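Local coordinates for protein cytochrome C' (Rhodopseudomonas palustris, PDB 1MQV) that is a high-spin c-type cytochrome that carries a covalently bound heme without a sixth ligand and has electron transfer activity, although its exact function is not known, at residues A43-S48 against A87-A92; K39-I44 against A104-V109. The protein carries 3 engineered substitutions. All coordinates share one frame; numbering follows the deposited sequence.

How the contacts relate
After helix 4-27, the chain enters helix 34-50, which supplies the first segment of both contacts; the two segments overlap at Ala43 and Ile44. Contact 1 closes the shorter span, with 38 residues between 43-48 and 87-92 on helix 75-95. The chain then continues into helix 99-120, where contact 2 closes a longer span of 59 intervening residues that contains 87-92. The contact centres are about 7 Å apart and meet directly: Ala89 CB packs 3.5 Å from Leu41 O, and Ala92 CB lies 3.6 Å from Val109 CG2. Together they tie three of the four helices of the bundle.

Contact 1 of 2, residues A43-S48 against A87-A92; sequences AIADDS and AAATAA
Ile44 has chi1 of -70°, which turns CG1 beside its backbone N and swings CG2 to the far side, against the methyl of Ala89; Thr90 adopts a similar first torsion that sets OG1 beside its own backbone N and over the methyl of Ala45. The two touches flank a third, between the alanines themselves. Ala89 CB projects toward the backbone of the partner helix and settles 3.8 Å from Ile44 CG2. Ala45 CB lies 4.0 Å from the same Ala89 CB. The match is made by small groups: the alpha carbons of Ala45 and Ala89 are 5.4 Å apart, and the axes of the two short segments approach to 8.1 Å. Such close, alanine-mediated packing joins helices 34-50 and 75-95 of the cytochrome c' four-helix bundle; here the segments run roughly antiparallel, with 152° between their directions. No hydrogen bond crosses the interface. Thr90 OG1 approaches Ala45 CB to 3.5 Å, but this is a packing contact at the exposed margin, and the hydroxyl is hydrogen-bonded to Ala86 O one turn back on its own helix. Its polar end is thereby held along the helix while its oxygen rests on an apolar neighbour. On the buried side, Ile44 also touches Leu85 and lies next to the heme, so one residue links the helix pair to the cofactor pocket. The carbonyl oxygen of Ile44 is gripped twice, by Ser48 N in the regular helical bond and by Ser48 OG at 2.9 Å. The two donors arrive from opposite faces of the carbonyl plane, the hydroxyl tilted 34° out of it. This second bond gives the buried serine hydroxyl an acceptor within its own helix, while the side chain of Ser48 packs on Leu85, Ala86 and Met15.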
loop_
_atom_site.group_PDB
_atom_site.type_symbol
_atom_site.label_atom_id
_atom_site.label_comp_id
_atom_site.label_asym_id
_atom_site.label_seq_id
_atom_site.Cartn_x
_atom_site.Cartn_y
_atom_site.Cartn_z
ATOM N N ALA A 43 -7.743 4.111 -3.547
ATOM C CA ALA A 43 -7.773 2.741 -2.981
ATOM C C ALA A 43 -6.589 2.523 -2.076
ATOM O O ALA A 43 -6.728 1.983 -0.968
ATOM C CB ALA A 43 -7.738 1.723 -4.057
ATOM N N ILE A 44 -5.411 2.940 -2.544
ATOM C CA ILE A 44 -4.195 2.808 -1.738
ATOM C C ILE A 44 -4.403 3.552 -0.417
ATOM O O ILE A 44 -4.109 3.003 0.655
ATOM C CB ILE A 44 -2.948 3.354 -2.529
ATOM C CG1 ILE A 44 -2.614 2.412 -3.679
ATOM C CG2 ILE A 44 -1.727 3.503 -1.592
ATOM C CD1 ILE A 44 -1.623 3.031 -4.712
ATOM N N ALA A 45 -4.935 4.775 -0.461
ATOM C CA ALA A 45 -5.125 5.543 0.781
ATOM C C ALA A 45 -6.133 4.885 1.714
ATOM O O ALA A 45 -5.889 4.780 2.910
ATOM C CB ALA A 45 -5.562 6.995 0.489
ATOM N N ASP A 46 -7.272 4.467 1.175
ATOM C CA ASP A 46 -8.282 3.794 1.989
ATOM C C ASP A 46 -7.777 2.464 2.592
ATOM O O ASP A 46 -8.061 2.166 3.766
ATOM C CB ASP A 46 -9.548 3.534 1.156
ATOM C CG ASP A 46 -10.276 4.822 0.781
ATOM O OD1 ASP A 46 -10.092 5.838 1.486
ATOM O OD2 ASP A 46 -11.039 4.815 -0.212
ATOM N N ASP A 47 -7.056 1.667 1.804
ATOM C CA ASP A 47 -6.533 0.373 2.288
ATOM C C ASP A 47 -5.547 0.616 3.402
ATOM O O ASP A 47 -5.537 -0.096 4.405
ATOM C CB ASP A 47 -5.850 -0.418 1.171
ATOM C CG ASP A 47 -6.811 -0.828 0.062
ATOM O OD1 ASP A 47 -8.038 -0.824 0.291
ATOM O OD2 ASP A 47 -6.331 -1.155 -1.036
ATOM N N SER A 48 -4.735 1.664 3.259
ATOM C CA SER A 48 -3.738 1.970 4.277
ATOM C C SER A 48 -4.363 2.464 5.592
ATOM O O SER A 48 -3.700 2.450 6.644
ATOM C CB SER A 48 -2.746 3.024 3.713
ATOM O OG SER A 48 -2.050 2.484 2.594
ATOM N N ALA A 87 -1.045 9.024 3.763
ATOM C CA ALA A 87 -0.845 10.457 3.526
ATOM C C ALA A 87 -0.157 10.742 2.174
ATOM O O ALA A 87 -0.432 11.763 1.550
ATOM C CB ALA A 87 -0.040 11.041 4.652
ATOM N N ALA A 88 0.731 9.866 1.728
ATOM C CA ALA A 88 1.386 10.056 0.427
ATOM C C ALA A 88 0.371 9.905 -0.710
ATOM O O ALA A 88 0.340 10.719 -1.653
ATOM C CB ALA A 88 2.555 9.038 0.265
ATOM N N ALA A 89 -0.481 8.872 -0.640
ATOM C CA ALA A 89 -1.435 8.685 -1.690
ATOM C C ALA A 89 -2.450 9.791 -1.687
ATOM O O ALA A 89 -2.912 10.219 -2.756
ATOM C CB ALA A 89 -2.163 7.279 -1.572
ATOM N N THR A 90 -2.817 10.251 -0.496
ATOM C CA THR A 90 -3.768 11.336 -0.418
ATOM C C THR A 90 -3.179 12.617 -0.987
ATOM O O THR A 90 -3.873 13.375 -1.680
ATOM C CB THR A 90 -4.229 11.540 1.039
ATOM O OG1 THR A 90 -4.938 10.357 1.439
ATOM C CG2 THR A 90 -5.154 12.739 1.150
ATOM N N ALA A 91 -1.914 12.875 -0.713
ATOM C CA ALA A 91 -1.298 14.093 -1.267
ATOM C C ALA A 91 -1.161 13.950 -2.799
ATOM O O ALA A 91 -1.332 14.907 -3.554
ATOM C CB ALA A 91 0.057 14.336 -0.602
ATOM N N ALA A 92 -0.885 12.744 -3.267
ATOM C CA ALA A 92 -0.741 12.511 -4.699
ATOM C C ALA A 92 -2.048 12.724 -5.485
ATOM O O ALA A 92 -2.000 13.003 -6.682
ATOM C CB ALA A 92 -0.149 11.064 -4.960
#

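Contact 2 of 2, residues K39-I44 against A104-V109; sequences KSLAAI and ANIGGV
Leu41 directs its CG-CD2 bond almost straight at Val109, whose CG1 methyl receives it broadside at 4.4 Å. Ile106 comes to the same leucine methyl from another quarter: its CG1-CD1 bond points nearly end-on at Leu41 CD2, with 4.3 Å between Ile106 CD1 and that atom. A single methyl therefore sits in the notch between two branched side chains three residues apart on helix 99-120. The first torsions of Ile106 (-161°) and Val109 (-178°) place CG1 of each broadly anti to its backbone N, from where both reach toward helix 34-50. All three side chains are buried and wholly apolar at the meeting point, and the backbones stay well apart, with 8.8 Å between the alpha carbons of Leu41 and Val109. In the four-helix bundle this is a contact through the interior rather than close helix-on-helix packing: helix 75-95 supplies Ala92, touched by both Leu41 and Val109, while helix 4-27 supplies Ile22 and Leu26 against Ile106. Helix 99-120 is kinked here, since the N atoms of Gly107 and Gly108 lack the regular bonds to the preceding turn, Gly108 N making a weak one to Asn105 O; Val109 N bonds to Ile106 O at 3.0 Å. Further along the same helix lies Cys113, a covalent attachment point of the heme.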
loop_
_atom_site.group_PDB
_atom_site.type_symbol
_atom_site.label_atom_id
_atom_site.label_comp_id
_atom_site.label_asym_id
_atom_site.label_seq_id
_atom_site.Cartn_x
_atom_site.Cartn_y
_atom_site.Cartn_z
ATOM N N LYS A 39 -8.486 6.837 -8.973
ATOM C CA LYS A 39 -9.135 5.653 -8.376
ATOM C C LYS A 39 -8.103 4.779 -7.621
ATOM O O LYS A 39 -8.353 4.327 -6.487
ATOM C CB LYS A 39 -9.830 4.869 -9.479
ATOM C CG LYS A 39 -10.492 3.548 -9.077
ATOM C CD LYS A 39 -11.158 2.941 -10.281
ATOM C CE LYS A 39 -11.720 1.553 -9.980
ATOM N NZ LYS A 39 -12.883 1.608 -9.072
ATOM N N SER A 40 -6.945 4.551 -8.246
ATOM C CA SER A 40 -5.875 3.765 -7.638
ATOM C C SER A 40 -5.323 4.446 -6.414
ATOM O O SER A 40 -5.083 3.795 -5.423
ATOM C CB SER A 40 -4.699 3.526 -8.623
ATOM O OG SER A 40 -5.108 2.681 -9.692
ATOM N N LEU A 41 -5.096 5.762 -6.469
ATOM C CA LEU A 41 -4.541 6.413 -5.303
ATOM C C LEU A 41 -5.540 6.387 -4.137
ATOM O O LEU A 41 -5.162 6.248 -2.974
ATOM C CB LEU A 41 -4.174 7.858 -5.662
ATOM C CG LEU A 41 -3.012 7.934 -6.643
ATOM C CD1 LEU A 41 -2.821 9.399 -7.099
ATOM C CD2 LEU A 41 -1.740 7.484 -5.918
ATOM N N ALA A 42 -6.817 6.519 -4.451
ATOM C CA ALA A 42 -7.838 6.546 -3.413
ATOM C C ALA A 42 -7.877 5.166 -2.749
ATOM O O ALA A 42 -7.983 5.062 -1.527
ATOM C CB ALA A 42 -9.199 6.901 -4.025
ATOM N N ALA A 43 -7.743 4.111 -3.547
ATOM C CA ALA A 43 -7.773 2.741 -2.981
ATOM C C ALA A 43 -6.589 2.523 -2.076
ATOM O O ALA A 43 -6.728 1.983 -0.968
ATOM C CB ALA A 43 -7.738 1.723 -4.057
ATOM N N ILE A 44 -5.411 2.940 -2.544
ATOM C CA ILE A 44 -4.195 2.808 -1.738
ATOM C C ILE A 44 -4.403 3.552 -0.417
ATOM O O ILE A 44 -4.109 3.003 0.655
ATOM C CB ILE A 44 -2.948 3.354 -2.529
ATOM C CG1 ILE A 44 -2.614 2.412 -3.679
ATOM C CG2 ILE A 44 -1.727 3.503 -1.592
ATOM C CD1 ILE A 44 -1.623 3.031 -4.712
ATOM N N ALA A 104 6.730 12.525 -12.238
ATOM C CA ALA A 104 7.560 13.201 -11.252
ATOM C C ALA A 104 7.220 12.829 -9.812
ATOM O O ALA A 104 8.112 12.736 -8.973
ATOM C CB ALA A 104 7.433 14.719 -11.417
ATOM N N ASN A 105 5.943 12.569 -9.548
ATOM C CA ASN A 105 5.473 12.344 -8.177
ATOM C C ASN A 105 5.086 10.963 -7.655
ATOM O O ASN A 105 4.971 10.750 -6.431
ATOM C CB ASN A 105 4.322 13.291 -7.927
ATOM C CG ASN A 105 4.767 14.740 -8.028
ATOM O OD1 ASN A 105 5.762 15.112 -7.430
ATOM N ND2 ASN A 105 4.062 15.543 -8.808
ATOM N N ILE A 106 4.939 10.015 -8.557
ATOM C CA ILE A 106 4.479 8.695 -8.120
ATOM C C ILE A 106 5.497 7.962 -7.253
ATOM O O ILE A 106 5.111 7.155 -6.393
ATOM C CB ILE A 106 4.060 7.824 -9.362
ATOM C CG1 ILE A 106 3.157 6.642 -8.910
ATOM C CG2 ILE A 106 5.313 7.333 -10.128
ATOM C CD1 ILE A 106 1.849 7.099 -8.216
ATOM N N GLY A 107 6.795 8.199 -7.465
ATOM C CA GLY A 107 7.820 7.530 -6.662
ATOM C C GLY A 107 7.660 7.686 -5.153
ATOM O O GLY A 107 7.914 6.742 -4.388
ATOM N N GLY A 108 7.247 8.872 -4.708
ATOM C CA GLY A 108 7.057 9.101 -3.283
ATOM C C GLY A 108 6.003 8.180 -2.673
ATOM O O GLY A 108 6.065 7.785 -1.499
ATOM N N VAL A 109 5.023 7.831 -3.486
ATOM C CA VAL A 109 3.968 6.954 -3.039
ATOM C C VAL A 109 4.452 5.511 -2.979
ATOM O O VAL A 109 4.439 4.857 -1.903
ATOM C CB VAL A 109 2.762 7.031 -4.004
ATOM C CG1 VAL A 109 1.632 6.151 -3.498
ATOM C CG2 VAL A 109 2.294 8.504 -4.153
#